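Local coordinates for hydrazine synthase subunit alpha (Candidatus Kuenenia stuttgartiensis, PDB 5C2V), which catalyses, within the hydrazine synthase complex, the condensation of hydroxylamine with ammonia to hydrazine, and carries two c-type hemes, at residues Thr498-Arg503 against Asn709-Ile714; Lys535-Gln540 against Ala756-Ile761; Val677-Ile682 against Ala688-Leu693. One frame throughout, in Å; residues are numbered along the deposited sequence.

Interaction 1: Thr498-Arg503 against Asn709-Ile714; sequences TAFQQR and NPSAAI
Phe500 and Thr498 lean on Pro710 and Ser711, the two central residues of a type II beta turn that runs from Asn709 to Ala712. The contact is apolar and buried. Phe500 CE1 lies 3.6 Å from Pro710 CB, and Phe500 CZ lies 3.7 Å from Ser711 CB, so the far end of the ring spans both turn residues, meeting them obliquely. The side chains of Phe500 and Pro710 cross at about a right angle. Beside them the methyl CG2 of Thr498 slides past Pro710 CG at 3.7 Å, in the opposite direction.

Thr498 divides its labour: with OG1 lodged between the backbone N and the carbonyl carbon (chi1 78°), the hydroxyl accepts from Phe500 N in an ST turn, and CG2 turns toward Pro710. That hydroxyl also has a polar partner in Gly764. Ser711 likewise offers carbon to the ring, while its OG has its polar partner in Thr541. The turn is closed by Ala712 N donating to Asn709 O at 3.0 Å. The contact joins a loop of the middle domain to one of the cytochrome c region, with the Phe500 side chain about 9 Å from a heme c. At the edge of the Phe500 ring stands the Arg503 guanidinium, turning one face to Phe500 CD2, which sits 3.5 Å above the guanidinium plane, toward its rim, while Arg503 NE donates to Gln501 O at 3.0 Å.

Interaction 2: Lys535-Gln540 against Ala756-Ile761; sequences KGMSVQ and AIVEWI
A helix of the cytochrome c region, 751-762, here meets the turn that leads into strand 538-541, an edge strand of an antiparallel middle-domain sheet. The meeting is small, buried and purely apolar between side chains: Met537 CG touches Val758 CG1 at 3.7 Å, and the two side chains cross at about a right angle. Val758 points at the turn from its helix and reaches it with a single methyl, CG1, which stands opposite the backbone N (chi1 173°). Met537 makes the touch with the middle of its chain, where CG lies beside the backbone N (chi1 -58°), and the side chain also packs on Val719 of helix 717-722. The methionine therefore borders two helices at once.

Gly536 adds a looser approach, its carbonyl O standing 4.3 Å from Val758 CG1. That oxygen, facing a methyl here, takes hydrogen bonds from Tyr755 OH, one turn earlier on the same helix, and from Arg463 NH2, so a polar link runs alongside the apolar one. Gly536 has a positive phi (88°), and its CA is bare where a side chain would be pressed against the preceding carbonyl. Further along, Ser538 N donates to Asp762 OD2, tying the start of the strand to the end of the helix. The helix is regular around Val758: Trp760 N donates to Ala756 O at 2.9 Å.

Interaction 3: Val677-Ile682 against Ala688-Leu693; sequences VSVDGI and AYNSLL
Asn690 places CG beside its backbone N and opposite the carbonyl carbon (chi1 -78°), with chi2 at -79°, and this swings its amide out from helix 687-692 toward Val677 and Val679. Val679 carries CG2 beside its backbone N (chi1 177°), where it meets Asn690; Val677 touches with CB. The amide is shared between them: Asn690 ND2 lies 4.0 Å from Val677 CB, and Asn690 OD1 lies 4.0 Å from Val679 CG2.

The valines belong to a small beta hairpin, where the weakly bonded strand 678-679 pairs with 682-683. Val679 and Ile682 are joined in both directions, Val679 N to Ile682 O at 2.8 Å and Ile682 N to Val679 O at 3.1 Å, around a two-residue type I' turn at Asp680 and Gly681. Val677 and Val679, two residues apart, turn the same face to the helix, while Ser678 between them points away. The contact thus lays the hairpin against the helix that follows it in the cytochrome c region.

Across the contact the amide meets only carbon, at van der Waals range, and its polar needs are met by other residues: Asn690 ND2 donates to Ser686 O, one turn back, and OD1 is hydrogen-bonded to His485 NE2. Held at both ends, the amide probably has little freedom to flip, and it serves the valines as a flat packing surface.

Interactions 1 and 2 both join the middle domain to the cytochrome c region, and their centres lie 10 Å apart. Along the chain their segments alternate, 498-503, 535-540, 709-714, 756-761, and they touch directly: Ser711 N probably bonds to Ile761 O at 2.9 Å, and Ala713 packs on Val758. Interaction 3 lies wholly within the cytochrome c region, nested inside both loops, about 17 Å from interaction 1 and 24 Å from interaction 2, centre to centre. Helix 751-762 connects them, since Trp760 packs on Tyr689 and Leu693, while Leu693 also meets Thr498. The region that carries the bis-histidine heme is thereby seated on the middle domain through several adjoining patches.

Interaction 1: Thr498-Arg503 against Asn709-Ile714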
ATOM      1  N   THR D 498       2.934 -11.496 -18.100  1.00 65.21           N
ATOM      2  CA  THR D 498       3.262 -10.860 -16.831  1.00 51.51           C
ATOM      3  C   THR D 498       3.963  -9.526 -17.064  1.00 45.80           C
ATOM      4  O   THR D 498       4.206  -9.133 -18.205  1.00 52.21           O
ATOM      5  CB  THR D 498       4.161 -11.756 -15.960  1.00 47.10           C
ATOM      6  OG1 THR D 498       5.511 -11.698 -16.437  1.00 47.49           O
ATOM      7  CG2 THR D 498       3.672 -13.197 -15.990  1.00 36.00           C
ATOM      8  N   ALA D 499       4.289  -8.837 -15.976  1.00 45.68           N
ATOM      9  CA  ALA D 499       4.969  -7.549 -16.058  1.00 46.15           C
ATOM     10  C   ALA D 499       6.463  -7.739 -16.299  1.00 64.96           C
ATOM     11  O   ALA D 499       7.191  -6.777 -16.544  1.00 53.34           O
ATOM     12  CB  ALA D 499       4.731  -6.744 -14.792  1.00 33.28           C
ATOM     13  N   PHE D 500       6.912  -8.988 -16.226  1.00 53.98           N
ATOM     14  CA  PHE D 500       8.313  -9.318 -16.451  1.00 37.30           C
ATOM     15  C   PHE D 500       8.630  -9.357 -17.939  1.00 52.73           C
ATOM     16  O   PHE D 500       8.019 -10.118 -18.691  1.00 45.35           O
ATOM     17  CB  PHE D 500       8.660 -10.666 -15.811  1.00 45.34           C
ATOM     18  CG  PHE D 500       8.585 -10.666 -14.310  1.00 62.73           C
ATOM     19  CD1 PHE D 500       7.372 -10.831 -13.662  1.00 58.84           C
ATOM     20  CD2 PHE D 500       9.731 -10.515 -13.546  1.00 44.49           C
ATOM     21  CE1 PHE D 500       7.301 -10.835 -12.281  1.00 51.34           C
ATOM     22  CE2 PHE D 500       9.667 -10.518 -12.165  1.00 51.23           C
ATOM     23  CZ  PHE D 500       8.450 -10.679 -11.533  1.00 64.45           C
ATOM     24  N   GLN D 501       9.585  -8.537 -18.364  1.00 52.24           N
ATOM     25  CA  GLN D 501      10.022  -8.547 -19.753  1.00 49.44           C
ATOM     26  C   GLN D 501      11.017  -9.678 -19.998  1.00 50.98           C
ATOM     27  O   GLN D 501      11.348 -10.435 -19.084  1.00 51.10           O
ATOM     28  CB  GLN D 501      10.635  -7.201 -20.139  1.00 52.13           C
ATOM     29  CG  GLN D 501       9.612  -6.092 -20.319  1.00 52.55           C
ATOM     30  CD  GLN D 501      10.243  -4.768 -20.697  1.00 66.64           C
ATOM     31  OE1 GLN D 501      11.410  -4.515 -20.395  1.00 71.80           O
ATOM     32  NE2 GLN D 501       9.476  -3.917 -21.368  1.00 56.56           N
ATOM     33  N   GLN D 502      11.486  -9.786 -21.237  1.00 48.77           N
ATOM     34  CA  GLN D 502      12.349 -10.890 -21.645  1.00 47.82           C
ATOM     35  C   GLN D 502      13.675 -10.906 -20.893  1.00 63.11           C
ATOM     36  O   GLN D 502      14.300  -9.866 -20.680  1.00 41.02           O
ATOM     37  CB  GLN D 502      12.604 -10.824 -23.151  1.00 54.15           C
ATOM     38  CG  GLN D 502      11.334 -10.829 -23.979  1.00 58.27           C
ATOM     39  CD  GLN D 502      11.579 -10.464 -25.428  1.00 53.81           C
ATOM     40  OE1 GLN D 502      12.029  -9.360 -25.732  1.00 55.96           O
ATOM     41  NE2 GLN D 502      11.281 -11.391 -26.331  1.00 52.02           N
ATOM     42  N   ARG D 503      14.087 -12.101 -20.486  1.00 45.07           N
ATOM     43  CA  ARG D 503      15.320 -12.290 -19.735  1.00 48.43           C
ATOM     44  C   ARG D 503      15.823 -13.719 -19.894  1.00 51.67           C
ATOM     45  O   ARG D 503      15.107 -14.586 -20.396  1.00 45.77           O
ATOM     46  CB  ARG D 503      15.114 -11.948 -18.259  1.00 49.68           C
ATOM     47  CG  ARG D 503      13.923 -12.624 -17.612  1.00 40.25           C
ATOM     48  CD  ARG D 503      13.521 -11.875 -16.356  1.00 36.69           C
ATOM     49  NE  ARG D 503      13.042 -10.531 -16.666  1.00 36.02           N
ATOM     50  CZ  ARG D 503      12.853  -9.577 -15.761  1.00 39.29           C
ATOM     51  NH1 ARG D 503      13.113  -9.814 -14.482  1.00 32.76           N
ATOM     52  NH2 ARG D 503      12.413  -8.383 -16.134  1.00 27.93           N
ATOM     53  N   ASN D 709       2.808 -18.220  -9.921  1.00 38.47           N
ATOM     54  CA  ASN D 709       3.330 -17.017  -9.286  1.00 50.21           C
ATOM     55  C   ASN D 709       4.652 -16.610  -9.931  1.00 53.78           C
ATOM     56  O   ASN D 709       5.671 -17.260  -9.727  1.00 57.51           O
ATOM     57  CB  ASN D 709       3.517 -17.239  -7.782  1.00 56.43           C
ATOM     58  CG  ASN D 709       2.200 -17.437  -7.052  1.00 44.74           C
ATOM     59  OD1 ASN D 709       1.739 -16.552  -6.331  1.00 58.28           O
ATOM     60  ND2 ASN D 709       1.588 -18.600  -7.238  1.00 52.32           N
ATOM     61  N   PRO D 710       4.637 -15.532 -10.726  1.00 56.27           N
ATOM     62  CA  PRO D 710       5.844 -15.076 -11.424  1.00 46.06           C
ATOM     63  C   PRO D 710       6.997 -14.738 -10.477  1.00 49.41           C
ATOM     64  O   PRO D 710       6.816 -14.037  -9.480  1.00 44.35           O
ATOM     65  CB  PRO D 710       5.360 -13.834 -12.174  1.00 46.91           C
ATOM     66  CG  PRO D 710       3.913 -14.103 -12.411  1.00 50.71           C
ATOM     67  CD  PRO D 710       3.440 -14.795 -11.164  1.00 56.51           C
ATOM     68  N   SER D 711       8.168 -15.272 -10.811  1.00 55.14           N
ATOM     69  CA  SER D 711       9.399 -15.148 -10.031  1.00 45.07           C
ATOM     70  C   SER D 711       9.289 -15.713  -8.616  1.00 46.76           C
ATOM     71  O   SER D 711      10.110 -15.401  -7.754  1.00 48.24           O
ATOM     72  CB  SER D 711       9.838 -13.682  -9.964  1.00 48.25           C
ATOM     73  OG  SER D 711      10.974 -13.527  -9.128  1.00 55.46           O
ATOM     74  N   ALA D 712       8.278 -16.543  -8.376  1.00 56.54           N
ATOM     75  CA  ALA D 712       8.345 -17.533  -7.311  1.00 47.70           C
ATOM     76  C   ALA D 712       7.719 -18.836  -7.797  1.00 48.18           C
ATOM     77  O   ALA D 712       6.501 -18.927  -7.930  1.00 56.68           O
ATOM     78  CB  ALA D 712       7.647 -17.031  -6.056  1.00 39.29           C
ATOM     79  N   ALA D 713       8.534 -19.861  -8.004  1.00 59.05           N
ATOM     80  CA  ALA D 713       8.003 -21.154  -8.415  1.00 45.03           C
ATOM     81  C   ALA D 713       7.504 -21.890  -7.187  1.00 46.10           C
ATOM     82  O   ALA D 713       6.544 -22.655  -7.241  1.00 43.62           O
ATOM     83  CB  ALA D 713       9.057 -21.966  -9.143  1.00 50.26           C
ATOM     84  N   ILE D 714       8.173 -21.628  -6.072  1.00 46.92           N
ATOM     85  CA  ILE D 714       7.891 -22.280  -4.806  1.00 44.91           C
ATOM     86  C   ILE D 714       6.515 -21.879  -4.261  1.00 54.95           C
ATOM     87  O   ILE D 714       5.924 -22.596  -3.454  1.00 48.18           O
ATOM     88  CB  ILE D 714       8.998 -21.946  -3.781  1.00 31.04           C
ATOM     89  CG1 ILE D 714       8.927 -22.865  -2.560  1.00 48.35           C
ATOM     90  CG2 ILE D 714       8.942 -20.478  -3.391  1.00 31.51           C
ATOM     91  CD1 ILE D 714      10.013 -22.599  -1.540  1.00 37.59           C
TER

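Interaction 2: Lys535-Gln540 against Ala756-Ile761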
ATOM      1  N   LYS D 535      15.834 -27.776  -3.490  1.00 58.99           N
ATOM      2  CA  LYS D 535      15.117 -28.255  -4.669  1.00 63.07           C
ATOM      3  C   LYS D 535      15.383 -27.389  -5.901  1.00 63.71           C
ATOM      4  O   LYS D 535      14.917 -27.699  -6.997  1.00 56.34           O
ATOM      5  CB  LYS D 535      13.614 -28.327  -4.393  1.00 61.91           C
ATOM      6  CG  LYS D 535      13.229 -29.436  -3.427  1.00 60.14           C
ATOM      7  CD  LYS D 535      11.723 -29.623  -3.350  1.00 65.22           C
ATOM      8  CE  LYS D 535      11.370 -30.810  -2.468  1.00 73.07           C
ATOM      9  NZ  LYS D 535      11.997 -32.070  -2.960  1.00 67.57           N
ATOM     10  N   GLY D 536      16.137 -26.308  -5.719  1.00 61.93           N
ATOM     11  CA  GLY D 536      16.511 -25.449  -6.830  1.00 44.20           C
ATOM     12  C   GLY D 536      15.518 -24.345  -7.145  1.00 43.96           C
ATOM     13  O   GLY D 536      15.478 -23.844  -8.268  1.00 54.45           O
ATOM     14  N   MET D 537      14.718 -23.961  -6.157  1.00 54.94           N
ATOM     15  CA  MET D 537      13.695 -22.939  -6.357  1.00 55.76           C
ATOM     16  C   MET D 537      14.033 -21.652  -5.609  1.00 46.42           C
ATOM     17  O   MET D 537      14.678 -21.686  -4.561  1.00 39.08           O
ATOM     18  CB  MET D 537      12.328 -23.464  -5.915  1.00 47.39           C
ATOM     19  CG  MET D 537      11.894 -24.730  -6.638  1.00 49.35           C
ATOM     20  SD  MET D 537      10.290 -25.346  -6.095  1.00 51.34           S
ATOM     21  CE  MET D 537      10.623 -25.674  -4.368  1.00 57.44           C
ATOM     22  N   SER D 538      13.592 -20.519  -6.146  1.00 31.65           N
ATOM     23  CA  SER D 538      13.921 -19.227  -5.557  1.00 37.31           C
ATOM     24  C   SER D 538      13.100 -18.942  -4.302  1.00 56.13           C
ATOM     25  O   SER D 538      11.871 -18.883  -4.348  1.00 49.30           O
ATOM     26  CB  SER D 538      13.707 -18.108  -6.579  1.00 28.05           C
ATOM     27  OG  SER D 538      13.906 -16.834  -5.991  1.00 44.91           O
ATOM     28  N   VAL D 539      13.795 -18.763  -3.183  1.00 53.24           N
ATOM     29  CA  VAL D 539      13.163 -18.377  -1.929  1.00 40.30           C
ATOM     30  C   VAL D 539      12.931 -16.870  -1.899  1.00 42.66           C
ATOM     31  O   VAL D 539      11.889 -16.394  -1.446  1.00 55.15           O
ATOM     32  CB  VAL D 539      14.020 -18.796  -0.715  1.00 40.59           C
ATOM     33  CG1 VAL D 539      13.348 -18.376   0.585  1.00 57.42           C
ATOM     34  CG2 VAL D 539      14.257 -20.298  -0.731  1.00 33.59           C
ATOM     35  N   GLN D 540      13.917 -16.125  -2.387  1.00 41.58           N
ATOM     36  CA  GLN D 540      13.836 -14.672  -2.430  1.00 31.74           C
ATOM     37  C   GLN D 540      14.503 -14.145  -3.697  1.00 53.47           C
ATOM     38  O   GLN D 540      15.567 -14.622  -4.096  1.00 60.72           O
ATOM     39  CB  GLN D 540      14.488 -14.064  -1.185  1.00 32.17           C
ATOM     40  CG  GLN D 540      14.264 -12.571  -1.007  1.00 40.75           C
ATOM     41  CD  GLN D 540      14.766 -12.071   0.336  1.00 40.80           C
ATOM     42  OE1 GLN D 540      15.287 -12.841   1.142  1.00 34.75           O
ATOM     43  NE2 GLN D 540      14.606 -10.775   0.585  1.00 45.34           N
ATOM     44  N   ALA D 756      12.390 -27.515 -15.725  1.00 39.09           N
ATOM     45  CA  ALA D 756      12.270 -26.569 -16.826  1.00 40.69           C
ATOM     46  C   ALA D 756      11.083 -25.657 -16.558  1.00 51.25           C
ATOM     47  O   ALA D 756      11.158 -24.443 -16.762  1.00 45.46           O
ATOM     48  CB  ALA D 756      12.112 -27.288 -18.155  1.00 26.40           C
ATOM     49  N   ILE D 757       9.988 -26.250 -16.088  1.00 50.92           N
ATOM     50  CA  ILE D 757       8.821 -25.466 -15.692  1.00 46.50           C
ATOM     51  C   ILE D 757       9.164 -24.536 -14.525  1.00 53.78           C
ATOM     52  O   ILE D 757       8.793 -23.356 -14.527  1.00 44.26           O
ATOM     53  CB  ILE D 757       7.637 -26.372 -15.303  1.00 55.32           C
ATOM     54  CG1 ILE D 757       7.210 -27.228 -16.496  1.00 46.45           C
ATOM     55  CG2 ILE D 757       6.466 -25.540 -14.802  1.00 47.27           C
ATOM     56  CD1 ILE D 757       6.038 -28.138 -16.208  1.00 54.93           C
ATOM     57  N   VAL D 758       9.880 -25.072 -13.538  1.00 41.23           N
ATOM     58  CA  VAL D 758      10.327 -24.284 -12.390  1.00 37.06           C
ATOM     59  C   VAL D 758      11.140 -23.065 -12.827  1.00 42.02           C
ATOM     60  O   VAL D 758      10.876 -21.941 -12.389  1.00 47.49           O
ATOM     61  CB  VAL D 758      11.176 -25.131 -11.421  1.00 53.68           C
ATOM     62  CG1 VAL D 758      11.778 -24.254 -10.332  1.00 32.62           C
ATOM     63  CG2 VAL D 758      10.338 -26.246 -10.813  1.00 37.05           C
ATOM     64  N   GLU D 759      12.120 -23.297 -13.695  1.00 46.53           N
ATOM     65  CA  GLU D 759      12.945 -22.225 -14.239  1.00 48.24           C
ATOM     66  C   GLU D 759      12.103 -21.201 -14.987  1.00 47.58           C
ATOM     67  O   GLU D 759      12.303 -19.995 -14.836  1.00 38.28           O
ATOM     68  CB  GLU D 759      14.019 -22.788 -15.173  1.00 56.75           C
ATOM     69  CG  GLU D 759      15.210 -23.395 -14.459  1.00 57.03           C
ATOM     70  CD  GLU D 759      16.292 -23.847 -15.422  1.00 58.00           C
ATOM     71  OE1 GLU D 759      15.948 -24.331 -16.521  1.00 58.51           O
ATOM     72  OE2 GLU D 759      17.486 -23.710 -15.081  1.00 62.20           O
ATOM     73  N   TRP D 760      11.166 -21.692 -15.792  1.00 50.92           N
ATOM     74  CA  TRP D 760      10.276 -20.821 -16.551  1.00 50.79           C
ATOM     75  C   TRP D 760       9.504 -19.880 -15.634  1.00 54.36           C
ATOM     76  O   TRP D 760       9.425 -18.679 -15.892  1.00 47.99           O
ATOM     77  CB  TRP D 760       9.301 -21.647 -17.393  1.00 50.40           C
ATOM     78  CG  TRP D 760       8.196 -20.831 -17.993  1.00 60.67           C
ATOM     79  CD1 TRP D 760       8.321 -19.826 -18.909  1.00 61.60           C
ATOM     80  CD2 TRP D 760       6.794 -20.955 -17.723  1.00 63.38           C
ATOM     81  NE1 TRP D 760       7.085 -19.315 -19.222  1.00 45.10           N
ATOM     82  CE2 TRP D 760       6.131 -19.992 -18.508  1.00 62.10           C
ATOM     83  CE3 TRP D 760       6.037 -21.786 -16.893  1.00 51.98           C
ATOM     84  CZ2 TRP D 760       4.746 -19.836 -18.487  1.00 58.33           C
ATOM     85  CZ3 TRP D 760       4.663 -21.632 -16.874  1.00 40.86           C
ATOM     86  CH2 TRP D 760       4.032 -20.665 -17.666  1.00 55.40           C
ATOM     87  N   ILE D 761       8.945 -20.426 -14.559  1.00 48.36           N
ATOM     88  CA  ILE D 761       8.180 -19.617 -13.616  1.00 50.71           C
ATOM     89  C   ILE D 761       9.070 -18.631 -12.859  1.00 49.80           C
ATOM     90  O   ILE D 761       8.715 -17.462 -12.696  1.00 45.02           O
ATOM     91  CB  ILE D 761       7.421 -20.500 -12.610  1.00 42.79           C
ATOM     92  CG1 ILE D 761       6.433 -21.405 -13.345  1.00 42.42           C
ATOM     93  CG2 ILE D 761       6.692 -19.645 -11.591  1.00 39.88           C
ATOM     94  CD1 ILE D 761       5.552 -22.220 -12.428  1.00 40.70           C
TER

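Interaction 3: Val677-Ile682 against Ala688-Leu693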
ATOM      1  N   VAL D 677      -4.875 -18.021 -29.238  1.00 55.84           N
ATOM      2  CA  VAL D 677      -6.239 -17.790 -28.782  1.00 46.77           C
ATOM      3  C   VAL D 677      -6.545 -16.298 -28.744  1.00 43.73           C
ATOM      4  O   VAL D 677      -5.852 -15.531 -28.076  1.00 61.69           O
ATOM      5  CB  VAL D 677      -6.481 -18.396 -27.386  1.00 48.94           C
ATOM      6  CG1 VAL D 677      -7.886 -18.074 -26.904  1.00 50.02           C
ATOM      7  CG2 VAL D 677      -6.249 -19.898 -27.411  1.00 45.16           C
ATOM      8  N   SER D 678      -7.584 -15.890 -29.464  1.00 50.53           N
ATOM      9  CA  SER D 678      -7.973 -14.486 -29.503  1.00 49.26           C
ATOM     10  C   SER D 678      -8.712 -14.083 -28.232  1.00 48.25           C
ATOM     11  O   SER D 678      -9.728 -14.679 -27.875  1.00 49.44           O
ATOM     12  CB  SER D 678      -8.843 -14.204 -30.730  1.00 49.00           C
ATOM     13  OG  SER D 678      -9.199 -12.833 -30.798  1.00 64.34           O
ATOM     14  N   VAL D 679      -8.190 -13.070 -27.549  1.00 44.99           N
ATOM     15  CA  VAL D 679      -8.815 -12.552 -26.338  1.00 38.40           C
ATOM     16  C   VAL D 679      -9.014 -11.046 -26.455  1.00 46.93           C
ATOM     17  O   VAL D 679      -8.044 -10.294 -26.558  1.00 58.46           O
ATOM     18  CB  VAL D 679      -7.974 -12.862 -25.085  1.00 46.81           C
ATOM     19  CG1 VAL D 679      -8.622 -12.254 -23.848  1.00 23.91           C
ATOM     20  CG2 VAL D 679      -7.796 -14.366 -24.920  1.00 37.37           C
ATOM     21  N   ASP D 680     -10.276 -10.621 -26.439  1.00 58.14           N
ATOM     22  CA  ASP D 680     -10.643  -9.216 -26.618  1.00 52.89           C
ATOM     23  C   ASP D 680     -10.076  -8.644 -27.916  1.00 54.45           C
ATOM     24  O   ASP D 680      -9.627  -7.498 -27.958  1.00 64.54           O
ATOM     25  CB  ASP D 680     -10.176  -8.376 -25.423  1.00 53.20           C
ATOM     26  CG  ASP D 680     -11.013  -8.613 -24.181  1.00 80.82           C
ATOM     27  OD1 ASP D 680     -11.897  -7.778 -23.891  1.00 91.93           O
ATOM     28  OD2 ASP D 680     -10.790  -9.634 -23.496  1.00 73.88           O
ATOM     29  N   GLY D 681     -10.099  -9.453 -28.971  1.00 50.72           N
ATOM     30  CA  GLY D 681      -9.649  -9.018 -30.280  1.00 67.84           C
ATOM     31  C   GLY D 681      -8.144  -9.055 -30.461  1.00 69.81           C
ATOM     32  O   GLY D 681      -7.609  -8.442 -31.386  1.00 78.61           O
ATOM     33  N   ILE D 682      -7.455  -9.767 -29.575  1.00 59.55           N
ATOM     34  CA  ILE D 682      -6.004  -9.896 -29.661  1.00 52.16           C
ATOM     35  C   ILE D 682      -5.560 -11.342 -29.459  1.00 53.96           C
ATOM     36  O   ILE D 682      -5.819 -11.938 -28.414  1.00 58.69           O
ATOM     37  CB  ILE D 682      -5.292  -9.003 -28.625  1.00 49.91           C
ATOM     38  CG1 ILE D 682      -5.550  -7.525 -28.922  1.00 54.47           C
ATOM     39  CG2 ILE D 682      -3.798  -9.283 -28.618  1.00 53.80           C
ATOM     40  CD1 ILE D 682      -4.870  -6.578 -27.959  1.00 58.64           C
ATOM     41  N   ALA D 688      -2.818 -23.131 -23.398  1.00 52.30           N
ATOM     42  CA  ALA D 688      -2.134 -23.536 -22.175  1.00 43.22           C
ATOM     43  C   ALA D 688      -1.564 -22.337 -21.423  1.00 43.67           C
ATOM     44  O   ALA D 688      -1.658 -22.261 -20.196  1.00 57.11           O
ATOM     45  CB  ALA D 688      -1.031 -24.533 -22.495  1.00 49.10           C
ATOM     46  N   TYR D 689      -0.979 -21.398 -22.161  1.00 43.86           N
ATOM     47  CA  TYR D 689      -0.400 -20.206 -21.553  1.00 47.66           C
ATOM     48  C   TYR D 689      -1.484 -19.333 -20.932  1.00 39.62           C
ATOM     49  O   TYR D 689      -1.329 -18.841 -19.815  1.00 50.19           O
ATOM     50  CB  TYR D 689       0.398 -19.401 -22.582  1.00 41.50           C
ATOM     51  CG  TYR D 689       1.183 -18.257 -21.978  1.00 39.52           C
ATOM     52  CD1 TYR D 689       0.641 -16.980 -21.894  1.00 43.64           C
ATOM     53  CD2 TYR D 689       2.466 -18.456 -21.486  1.00 47.79           C
ATOM     54  CE1 TYR D 689       1.354 -15.934 -21.341  1.00 38.80           C
ATOM     55  CE2 TYR D 689       3.188 -17.416 -20.932  1.00 41.80           C
ATOM     56  CZ  TYR D 689       2.628 -16.159 -20.860  1.00 42.69           C
ATOM     57  OH  TYR D 689       3.345 -15.122 -20.308  1.00 40.42           O
ATOM     58  N   ASN D 690      -2.576 -19.140 -21.665  1.00 56.94           N
ATOM     59  CA  ASN D 690      -3.707 -18.368 -21.162  1.00 45.71           C
ATOM     60  C   ASN D 690      -4.304 -18.999 -19.911  1.00 45.47           C
ATOM     61  O   ASN D 690      -4.705 -18.298 -18.981  1.00 45.19           O
ATOM     62  CB  ASN D 690      -4.786 -18.227 -22.239  1.00 30.02           C
ATOM     63  CG  ASN D 690      -4.441 -17.177 -23.276  1.00 44.52           C
ATOM     64  OD1 ASN D 690      -4.603 -15.979 -23.041  1.00 41.33           O
ATOM     65  ND2 ASN D 690      -3.969 -17.622 -24.436  1.00 49.88           N
ATOM     66  N   SER D 691      -4.355 -20.326 -19.893  1.00 34.92           N
ATOM     67  CA  SER D 691      -4.878 -21.056 -18.746  1.00 41.89           C
ATOM     68  C   SER D 691      -3.980 -20.891 -17.523  1.00 48.35           C
ATOM     69  O   SER D 691      -4.446 -20.522 -16.446  1.00 58.49           O
ATOM     70  CB  SER D 691      -5.033 -22.542 -19.079  1.00 27.77           C
ATOM     71  OG  SER D 691      -5.967 -22.738 -20.127  1.00 50.97           O
ATOM     72  N   LEU D 692      -2.688 -21.154 -17.702  1.00 48.80           N
ATOM     73  CA  LEU D 692      -1.744 -21.162 -16.588  1.00 43.94           C
ATOM     74  C   LEU D 692      -1.502 -19.776 -15.987  1.00 38.57           C
ATOM     75  O   LEU D 692      -1.162 -19.658 -14.812  1.00 41.53           O
ATOM     76  CB  LEU D 692      -0.415 -21.771 -17.038  1.00 44.56           C
ATOM     77  CG  LEU D 692      -0.462 -23.270 -17.346  1.00 44.29           C
ATOM     78  CD1 LEU D 692       0.818 -23.730 -18.027  1.00 34.49           C
ATOM     79  CD2 LEU D 692      -0.714 -24.064 -16.073  1.00 28.10           C
ATOM     80  N   LEU D 693      -1.677 -18.734 -16.793  1.00 34.72           N
ATOM     81  CA  LEU D 693      -1.428 -17.368 -16.336  1.00 33.72           C
ATOM     82  C   LEU D 693      -2.697 -16.669 -15.844  1.00 48.41           C
ATOM     83  O   LEU D 693      -2.670 -15.482 -15.516  1.00 49.61           O
ATOM     84  CB  LEU D 693      -0.777 -16.544 -17.451  1.00 35.40           C
ATOM     85  CG  LEU D 693       0.752 -16.621 -17.562  1.00 43.72           C
ATOM     86  CD1 LEU D 693       1.406 -16.198 -16.256  1.00 31.30           C
ATOM     87  CD2 LEU D 693       1.226 -18.009 -17.974  1.00 37.49           C
TER